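Local coordinates for protein E1 (Kluyveromyces marxianus, PDB 3VX6) that activates the ubiquitin-like proteins ATG12 and ATG8 as an E1-like enzyme, so that both can be conjugated in autophagy and cytoplasm-to-vacuole transport, at residues L79-F92 with E119-L131. Residues are numbered along the deposited sequence; the frame is centred on the assembly and turned at random.
Sequences LKGYLLNFNTIELF and EIISFYMISFADL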
ATOM      1  N   LEU A  79      -6.944   4.356   4.866  1.00 47.10           N
ATOM      2  CA  LEU A  79      -6.195   4.148   3.630  1.00 44.96           C
ATOM      3  C   LEU A  79      -7.097   4.272   2.419  1.00 44.77           C
ATOM      4  O   LEU A  79      -8.139   3.620   2.345  1.00 45.34           O
ATOM      5  CB  LEU A  79      -5.534   2.771   3.609  1.00 42.18           C
ATOM      6  CG  LEU A  79      -4.647   2.625   2.375  1.00 40.75           C
ATOM      7  CD1 LEU A  79      -3.569   3.711   2.425  1.00 40.11           C
ATOM      8  CD2 LEU A  79      -4.029   1.245   2.316  1.00 38.17           C
ATOM      9  N   LYS A  80      -6.702   5.106   1.466  1.00 44.39           N
ATOM     10  CA  LYS A  80      -7.505   5.269   0.272  1.00 44.84           C
ATOM     11  C   LYS A  80      -7.021   4.324  -0.807  1.00 43.76           C
ATOM     12  O   LYS A  80      -5.847   4.308  -1.155  1.00 44.32           O
ATOM     13  CB  LYS A  80      -7.453   6.711  -0.238  1.00 46.29           C
ATOM     14  CG  LYS A  80      -8.433   6.995  -1.375  1.00 47.95           C
ATOM     15  CD  LYS A  80      -8.672   8.489  -1.529  1.00 51.89           C
ATOM     16  CE  LYS A  80      -9.660   8.794  -2.648  1.00 51.71           C
ATOM     17  NZ  LYS A  80     -10.030  10.245  -2.703  1.00 51.92           N
ATOM     18  N   GLY A  81      -7.939   3.518  -1.317  1.00 43.55           N
ATOM     19  CA  GLY A  81      -7.602   2.584  -2.368  1.00 43.06           C
ATOM     20  C   GLY A  81      -8.486   2.890  -3.548  1.00 42.33           C
ATOM     21  O   GLY A  81      -9.241   3.862  -3.522  1.00 42.21           O
ATOM     22  N   TYR A  82      -8.396   2.069  -4.584  1.00 41.64           N
ATOM     23  CA  TYR A  82      -9.205   2.272  -5.767  1.00 42.25           C
ATOM     24  C   TYR A  82      -9.658   0.938  -6.330  1.00 39.92           C
ATOM     25  O   TYR A  82      -8.919  -0.047  -6.321  1.00 37.54           O
ATOM     26  CB  TYR A  82      -8.416   3.073  -6.823  1.00 45.81           C
ATOM     27  CG  TYR A  82      -8.008   4.456  -6.335  1.00 51.38           C
ATOM     28  CD1 TYR A  82      -8.962   5.468  -6.132  1.00 52.84           C
ATOM     29  CD2 TYR A  82      -6.680   4.725  -5.980  1.00 53.55           C
ATOM     30  CE1 TYR A  82      -8.601   6.707  -5.577  1.00 54.29           C
ATOM     31  CE2 TYR A  82      -6.307   5.953  -5.426  1.00 54.37           C
ATOM     32  CZ  TYR A  82      -7.264   6.937  -5.221  1.00 55.75           C
ATOM     33  OH  TYR A  82      -6.871   8.128  -4.637  1.00 57.17           O
ATOM     34  N   LEU A  83     -10.898   0.900  -6.796  1.00 37.95           N
ATOM     35  CA  LEU A  83     -11.425  -0.315  -7.384  1.00 36.45           C
ATOM     36  C   LEU A  83     -11.674  -0.096  -8.872  1.00 35.03           C
ATOM     37  O   LEU A  83     -12.081   0.974  -9.295  1.00 34.64           O
ATOM     38  CB  LEU A  83     -12.722  -0.734  -6.686  1.00 35.18           C
ATOM     39  CG  LEU A  83     -13.580  -1.804  -7.379  1.00 34.04           C
ATOM     40  CD1 LEU A  83     -12.869  -3.138  -7.400  1.00 30.23           C
ATOM     41  CD2 LEU A  83     -14.915  -1.916  -6.647  1.00 32.61           C
ATOM     42  N   LEU A  84     -11.380  -1.116  -9.663  1.00 34.93           N
ATOM     43  CA  LEU A  84     -11.613  -1.068 -11.088  1.00 36.03           C
ATOM     44  C   LEU A  84     -12.415  -2.332 -11.398  1.00 37.17           C
ATOM     45  O   LEU A  84     -11.855  -3.361 -11.756  1.00 38.68           O
ATOM     46  CB  LEU A  84     -10.297  -1.084 -11.865  1.00 34.46           C
ATOM     47  CG  LEU A  84     -10.372  -0.636 -13.336  1.00 34.70           C
ATOM     48  CD1 LEU A  84      -9.348  -1.419 -14.130  1.00 34.98           C
ATOM     49  CD2 LEU A  84     -11.751  -0.860 -13.927  1.00 32.51           C
ATOM     50  N   ASN A  85     -13.731  -2.255 -11.239  1.00 38.14           N
ATOM     51  CA  ASN A  85     -14.579  -3.398 -11.517  1.00 38.44           C
ATOM     52  C   ASN A  85     -14.920  -3.513 -13.002  1.00 38.78           C
ATOM     53  O   ASN A  85     -15.682  -2.700 -13.538  1.00 36.74           O
ATOM     54  CB  ASN A  85     -15.887  -3.309 -10.731  1.00 40.69           C
ATOM     55  CG  ASN A  85     -16.791  -4.507 -10.987  1.00 42.45           C
ATOM     56  OD1 ASN A  85     -16.477  -5.624 -10.570  1.00 44.50           O
ATOM     57  ND2 ASN A  85     -17.904  -4.287 -11.692  1.00 41.18           N
ATOM     58  N   PHE A  86     -14.361  -4.529 -13.654  1.00 39.05           N
ATOM     59  CA  PHE A  86     -14.629  -4.796 -15.061  1.00 39.67           C
ATOM     60  C   PHE A  86     -16.070  -5.287 -15.239  1.00 41.17           C
ATOM     61  O   PHE A  86     -16.655  -5.903 -14.337  1.00 41.52           O
ATOM     62  CB  PHE A  86     -13.640  -5.831 -15.588  1.00 38.24           C
ATOM     63  CG  PHE A  86     -12.253  -5.307 -15.701  1.00 38.26           C
ATOM     64  CD1 PHE A  86     -11.935  -4.365 -16.676  1.00 39.01           C
ATOM     65  CD2 PHE A  86     -11.274  -5.691 -14.791  1.00 37.79           C
ATOM     66  CE1 PHE A  86     -10.662  -3.810 -16.745  1.00 38.07           C
ATOM     67  CE2 PHE A  86     -10.004  -5.145 -14.846  1.00 37.41           C
ATOM     68  CZ  PHE A  86      -9.697  -4.197 -15.830  1.00 39.04           C
ATOM     69  N   ASN A  87     -16.642  -4.995 -16.402  1.00 42.40           N
ATOM     70  CA  ASN A  87     -18.017  -5.370 -16.693  1.00 43.75           C
ATOM     71  C   ASN A  87     -18.160  -6.772 -17.251  1.00 42.87           C
ATOM     72  O   ASN A  87     -19.243  -7.351 -17.211  1.00 43.12           O
ATOM     73  CB  ASN A  87     -18.649  -4.347 -17.651  1.00 47.21           C
ATOM     74  CG  ASN A  87     -17.708  -3.929 -18.785  1.00 51.50           C
ATOM     75  OD1 ASN A  87     -16.523  -4.299 -18.815  1.00 52.41           O
ATOM     76  ND2 ASN A  87     -18.234  -3.139 -19.719  1.00 51.60           N
ATOM     77  N   THR A  88     -17.073  -7.328 -17.767  1.00 40.69           N
ATOM     78  CA  THR A  88     -17.149  -8.671 -18.309  1.00 41.95           C
ATOM     79  C   THR A  88     -15.979  -9.491 -17.809  1.00 42.38           C
ATOM     80  O   THR A  88     -14.909  -8.945 -17.529  1.00 43.80           O
ATOM     81  CB  THR A  88     -17.142  -8.678 -19.862  1.00 42.50           C
ATOM     82  OG1 THR A  88     -15.799  -8.816 -20.343  1.00 44.02           O
ATOM     83  CG2 THR A  88     -17.741  -7.392 -20.403  1.00 43.16           C
ATOM     84  N   ILE A  89     -16.194 -10.801 -17.692  1.00 41.46           N
ATOM     85  CA  ILE A  89     -15.162 -11.720 -17.221  1.00 40.26           C
ATOM     86  C   ILE A  89     -13.963 -11.711 -18.168  1.00 40.24           C
ATOM     87  O   ILE A  89     -12.823 -11.833 -17.739  1.00 41.41           O
ATOM     88  CB  ILE A  89     -15.712 -13.172 -17.114  1.00 41.12           C
ATOM     89  CG1 ILE A  89     -14.697 -14.084 -16.420  1.00 43.33           C
ATOM     90  CG2 ILE A  89     -15.989 -13.733 -18.498  1.00 39.26           C
ATOM     91  CD1 ILE A  89     -14.628 -13.919 -14.923  1.00 46.48           C
ATOM     92  N   GLU A  90     -14.220 -11.562 -19.462  1.00 41.02           N
ATOM     93  CA  GLU A  90     -13.148 -11.545 -20.446  1.00 41.83           C
ATOM     94  C   GLU A  90     -12.297 -10.292 -20.308  1.00 41.22           C
ATOM     95  O   GLU A  90     -11.074 -10.355 -20.427  1.00 41.02           O
ATOM     96  CB  GLU A  90     -13.713 -11.645 -21.864  1.00 43.73           C
ATOM     97  CG  GLU A  90     -14.394 -12.969 -22.162  1.00 46.21           C
ATOM     98  CD  GLU A  90     -15.907 -12.922 -21.983  1.00 49.04           C
ATOM     99  OE1 GLU A  90     -16.406 -12.196 -21.092  1.00 49.49           O
ATOM    100  OE2 GLU A  90     -16.606 -13.637 -22.734  1.00 52.00           O
ATOM    101  N   LEU A  91     -12.941  -9.153 -20.062  1.00 39.90           N
ATOM    102  CA  LEU A  91     -12.216  -7.904 -19.881  1.00 38.11           C
ATOM    103  C   LEU A  91     -11.357  -8.013 -18.633  1.00 37.69           C
ATOM    104  O   LEU A  91     -10.234  -7.504 -18.573  1.00 37.00           O
ATOM    105  CB  LEU A  91     -13.193  -6.739 -19.761  1.00 37.12           C
ATOM    106  CG  LEU A  91     -13.693  -6.378 -21.157  1.00 38.24           C
ATOM    107  CD1 LEU A  91     -14.532  -5.105 -21.148  1.00 36.71           C
ATOM    108  CD2 LEU A  91     -12.467  -6.213 -22.049  1.00 37.17           C
ATOM    109  N   PHE A  92     -11.909  -8.690 -17.636  1.00 38.25           N
ATOM    110  CA  PHE A  92     -11.220  -8.920 -16.380  1.00 36.83           C
ATOM    111  C   PHE A  92     -10.051  -9.859 -16.658  1.00 36.10           C
ATOM    112  O   PHE A  92      -8.928  -9.597 -16.250  1.00 35.90           O
ATOM    113  CB  PHE A  92     -12.188  -9.547 -15.376  1.00 36.71           C
ATOM    114  CG  PHE A  92     -11.565  -9.868 -14.058  1.00 35.95           C
ATOM    115  CD1 PHE A  92     -11.385  -8.875 -13.093  1.00 34.93           C
ATOM    116  CD2 PHE A  92     -11.141 -11.162 -13.783  1.00 34.56           C
ATOM    117  CE1 PHE A  92     -10.793  -9.167 -11.864  1.00 33.21           C
ATOM    118  CE2 PHE A  92     -10.548 -11.466 -12.562  1.00 36.11           C
ATOM    119  CZ  PHE A  92     -10.373 -10.461 -11.598  1.00 34.92           C
ATOM    120  N   GLU A 119       1.579   9.391   0.121  1.00 41.59           N
ATOM    121  CA  GLU A 119       0.844   9.168  -1.113  1.00 41.65           C
ATOM    122  C   GLU A 119       1.315   8.016  -1.967  1.00 41.46           C
ATOM    123  O   GLU A 119       0.606   7.602  -2.885  1.00 42.75           O
ATOM    124  CB  GLU A 119       0.836  10.431  -1.964  1.00 42.87           C
ATOM    125  CG  GLU A 119       0.122  11.585  -1.324  1.00 46.62           C
ATOM    126  CD  GLU A 119      -0.051  12.742  -2.278  1.00 51.01           C
ATOM    127  OE1 GLU A 119      -0.202  13.877  -1.788  1.00 53.33           O
ATOM    128  OE2 GLU A 119      -0.051  12.519  -3.515  1.00 53.64           O
ATOM    129  N   ILE A 120       2.501   7.495  -1.689  1.00 40.86           N
ATOM    130  CA  ILE A 120       3.022   6.389  -2.482  1.00 40.80           C
ATOM    131  C   ILE A 120       2.352   5.074  -2.111  1.00 41.03           C
ATOM    132  O   ILE A 120       2.515   4.067  -2.804  1.00 40.63           O
ATOM    133  CB  ILE A 120       4.524   6.228  -2.292  1.00 40.05           C
ATOM    134  CG1 ILE A 120       4.804   5.784  -0.857  1.00 39.66           C
ATOM    135  CG2 ILE A 120       5.221   7.530  -2.638  1.00 40.51           C
ATOM    136  CD1 ILE A 120       6.241   5.735  -0.502  1.00 40.74           C
ATOM    137  N   ILE A 121       1.594   5.096  -1.019  1.00 41.76           N
ATOM    138  CA  ILE A 121       0.901   3.907  -0.539  1.00 42.83           C
ATOM    139  C   ILE A 121      -0.574   3.917  -0.869  1.00 40.89           C
ATOM    140  O   ILE A 121      -1.289   4.849  -0.520  1.00 42.78           O
ATOM    141  CB  ILE A 121       1.037   3.750   0.993  1.00 44.98           C
ATOM    142  CG1 ILE A 121       2.471   3.360   1.341  1.00 45.17           C
ATOM    143  CG2 ILE A 121       0.037   2.705   1.506  1.00 43.72           C
ATOM    144  CD1 ILE A 121       2.688   3.138   2.805  1.00 46.50           C
ATOM    145  N   SER A 122      -1.020   2.862  -1.537  1.00 38.89           N
ATOM    146  CA  SER A 122      -2.417   2.728  -1.900  1.00 37.97           C
ATOM    147  C   SER A 122      -2.723   1.300  -2.341  1.00 38.45           C
ATOM    148  O   SER A 122      -1.830   0.475  -2.493  1.00 39.44           O
ATOM    149  CB  SER A 122      -2.751   3.696  -3.026  1.00 35.84           C
ATOM    150  OG  SER A 122      -4.142   3.739  -3.243  1.00 36.70           O
ATOM    151  N   PHE A 123      -3.995   0.992  -2.510  1.00 39.30           N
ATOM    152  CA  PHE A 123      -4.347  -0.325  -2.991  1.00 39.75           C
ATOM    153  C   PHE A 123      -5.358  -0.144  -4.096  1.00 39.25           C
ATOM    154  O   PHE A 123      -6.173   0.774  -4.071  1.00 38.55           O
ATOM    155  CB  PHE A 123      -4.902  -1.221  -1.890  1.00 40.27           C
ATOM    156  CG  PHE A 123      -6.206  -0.772  -1.333  1.00 40.96           C
ATOM    157  CD1 PHE A 123      -6.265   0.282  -0.430  1.00 40.49           C
ATOM    158  CD2 PHE A 123      -7.376  -1.457  -1.648  1.00 41.71           C
ATOM    159  CE1 PHE A 123      -7.472   0.642   0.160  1.00 42.27           C
ATOM    160  CE2 PHE A 123      -8.587  -1.109  -1.067  1.00 42.06           C
ATOM    161  CZ  PHE A 123      -8.639  -0.060  -0.160  1.00 42.84           C
ATOM    162  N   TYR A 124      -5.263  -1.026  -5.076  1.00 38.93           N
ATOM    163  CA  TYR A 124      -6.108  -1.015  -6.248  1.00 37.93           C
ATOM    164  C   TYR A 124      -6.701  -2.411  -6.398  1.00 38.18           C
ATOM    165  O   TYR A 124      -6.022  -3.427  -6.208  1.00 38.41           O
ATOM    166  CB  TYR A 124      -5.261  -0.664  -7.468  1.00 38.61           C
ATOM    167  CG  TYR A 124      -4.541   0.664  -7.342  1.00 42.06           C
ATOM    168  CD1 TYR A 124      -5.110   1.837  -7.850  1.00 41.05           C
ATOM    169  CD2 TYR A 124      -3.295   0.755  -6.699  1.00 40.42           C
ATOM    170  CE1 TYR A 124      -4.459   3.066  -7.728  1.00 43.30           C
ATOM    171  CE2 TYR A 124      -2.634   1.987  -6.567  1.00 41.51           C
ATOM    172  CZ  TYR A 124      -3.225   3.141  -7.089  1.00 44.24           C
ATOM    173  OH  TYR A 124      -2.601   4.370  -6.997  1.00 45.65           O
ATOM    174  N   MET A 125      -7.977  -2.464  -6.727  1.00 38.19           N
ATOM    175  CA  MET A 125      -8.625  -3.744  -6.883  1.00 38.46           C
ATOM    176  C   MET A 125      -9.295  -3.795  -8.234  1.00 35.89           C
ATOM    177  O   MET A 125      -9.938  -2.845  -8.631  1.00 35.92           O
ATOM    178  CB  MET A 125      -9.670  -3.931  -5.778  1.00 39.76           C
ATOM    179  CG  MET A 125     -10.388  -5.257  -5.827  1.00 42.09           C
ATOM    180  SD  MET A 125     -11.623  -5.403  -4.531  1.00 45.30           S
ATOM    181  CE  MET A 125     -12.930  -6.197  -5.459  1.00 43.31           C
ATOM    182  N   ILE A 126      -9.096  -4.875  -8.969  1.00 35.12           N
ATOM    183  CA  ILE A 126      -9.789  -5.011 -10.234  1.00 36.32           C
ATOM    184  C   ILE A 126     -10.737  -6.149  -9.932  1.00 37.84           C
ATOM    185  O   ILE A 126     -10.427  -7.033  -9.131  1.00 39.81           O
ATOM    186  CB  ILE A 126      -8.870  -5.381 -11.419  1.00 35.57           C
ATOM    187  CG1 ILE A 126      -8.032  -6.620 -11.085  1.00 34.75           C
ATOM    188  CG2 ILE A 126      -8.028  -4.164 -11.805  1.00 35.27           C
ATOM    189  CD1 ILE A 126      -7.236  -7.182 -12.262  1.00 31.54           C
ATOM    190  N   SER A 127     -11.910  -6.125 -10.534  1.00 38.64           N
ATOM    191  CA  SER A 127     -12.861  -7.176 -10.251  1.00 38.86           C
ATOM    192  C   SER A 127     -13.883  -7.323 -11.343  1.00 39.86           C
ATOM    193  O   SER A 127     -13.959  -6.524 -12.274  1.00 39.21           O
ATOM    194  CB  SER A 127     -13.583  -6.897  -8.923  1.00 38.93           C
ATOM    195  OG  SER A 127     -14.344  -5.696  -8.966  1.00 34.59           O
ATOM    196  N   PHE A 128     -14.648  -8.389 -11.222  1.00 41.28           N
ATOM    197  CA  PHE A 128     -15.718  -8.678 -12.134  1.00 42.76           C
ATOM    198  C   PHE A 128     -16.781  -9.250 -11.247  1.00 43.53           C
ATOM    199  O   PHE A 128     -16.618 -10.334 -10.675  1.00 42.04           O
ATOM    200  CB  PHE A 128     -15.337  -9.717 -13.174  1.00 44.34           C
ATOM    201  CG  PHE A 128     -16.499 -10.148 -14.015  1.00 46.62           C
ATOM    202  CD1 PHE A 128     -16.803 -11.498 -14.176  1.00 46.07           C
ATOM    203  CD2 PHE A 128     -17.320  -9.195 -14.620  1.00 46.57           C
ATOM    204  CE1 PHE A 128     -17.902 -11.891 -14.922  1.00 46.70           C
ATOM    205  CE2 PHE A 128     -18.419  -9.581 -15.364  1.00 46.90           C
ATOM    206  CZ  PHE A 128     -18.711 -10.934 -15.517  1.00 46.94           C
ATOM    207  N   ALA A 129     -17.853  -8.493 -11.089  1.00 46.59           N
ATOM    208  CA  ALA A 129     -18.954  -8.939 -10.271  1.00 49.37           C
ATOM    209  C   ALA A 129     -19.946  -9.538 -11.244  1.00 52.07           C
ATOM    210  O   ALA A 129     -20.595  -8.818 -12.011  1.00 53.03           O
ATOM    211  CB  ALA A 129     -19.566  -7.769  -9.521  1.00 47.74           C
ATOM    212  N   ASP A 130     -20.014 -10.866 -11.247  1.00 55.10           N
ATOM    213  CA  ASP A 130     -20.940 -11.581 -12.115  1.00 58.04           C
ATOM    214  C   ASP A 130     -22.252 -11.674 -11.357  1.00 58.66           C
ATOM    215  O   ASP A 130     -22.542 -12.672 -10.704  1.00 59.17           O
ATOM    216  CB  ASP A 130     -20.422 -12.982 -12.428  1.00 59.54           C
ATOM    217  CG  ASP A 130     -21.319 -13.723 -13.391  1.00 62.64           C
ATOM    218  OD1 ASP A 130     -20.962 -14.859 -13.780  1.00 64.31           O
ATOM    219  OD2 ASP A 130     -22.380 -13.164 -13.758  1.00 63.69           O
ATOM    220  N   LEU A 131     -23.035 -10.613 -11.433  1.00 59.71           N
ATOM    221  CA  LEU A 131     -24.301 -10.571 -10.737  1.00 60.73           C
ATOM    222  C   LEU A 131     -25.311 -11.564 -11.317  1.00 61.95           C
ATOM    223  O   LEU A 131     -26.434 -11.677 -10.827  1.00 62.49           O
ATOM    224  CB  LEU A 131     -24.837  -9.139 -10.764  1.00 59.65           C
ATOM    225  CG  LEU A 131     -23.795  -8.094 -10.343  1.00 58.84           C
ATOM    226  CD1 LEU A 131     -24.452  -6.730 -10.165  1.00 58.60           C
ATOM    227  CD2 LEU A 131     -23.143  -8.528  -9.049  1.00 59.15           C
TER
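Tyr82 and Leu84 set the parallel register with strand 123-130 through their carbonyls: Met125 N donates to Tyr82 O at 2.6 Å, and Ser127 N to Leu84 O at 3.0 Å. Bonds from the amides of Tyr82, Leu84 and Phe86 to the carbonyls of Phe123, Met125 and Ser127 fit the same pattern, but their modelled geometry is doubtful.

Two serine hydroxyls extend this polar seam. Ser122 OG donates to Lys80 O at 2.8 Å. Ser127 OG meets Asn85 OD1 at 2.7 Å, in the carbonyl plane and on a lone pair, while Asn85 ND2 binds Asp40, so both ends of the amide are held.

Among apolar contacts, Gly81 CA lies over one face of the Phe123 ring, 3.4 Å from its centroid, a CH-pi contact. On the sheet face shared with Phe86, Ile126 CB touches Phe86 CE2 at 3.6 Å.

From within strand 123-130, the Phe128 ring lies against the turn that leads from strand 78-86 into helix 89-94, with CG anti to its backbone N (chi1 173°). Backbone meets it first: Ile89 N stands 3.2 Å above the Phe128 ring plane, over its centre, beside Thr88 C, and Phe86 O and Asn87 O lie at the edge. Side chains add to this, Ile89 CD1 on Phe128 CD1 and Phe92 CB against Phe128 CB at 3.8 Å. Replacing Phe128 with alanine would probably leave Ile89 and the start of helix 89-94 without their aromatic support.

The two strands are parallel neighbours joined through helix 97-114, a beta-alpha-beta crossover in a mixed sheet where strand 40-47 pairs antiparallel with the other edge of strand 78-86. The chemistry implies that directional bonds align the strands, whereas aromatic packing on backbone and side chains seats the start of the crossover.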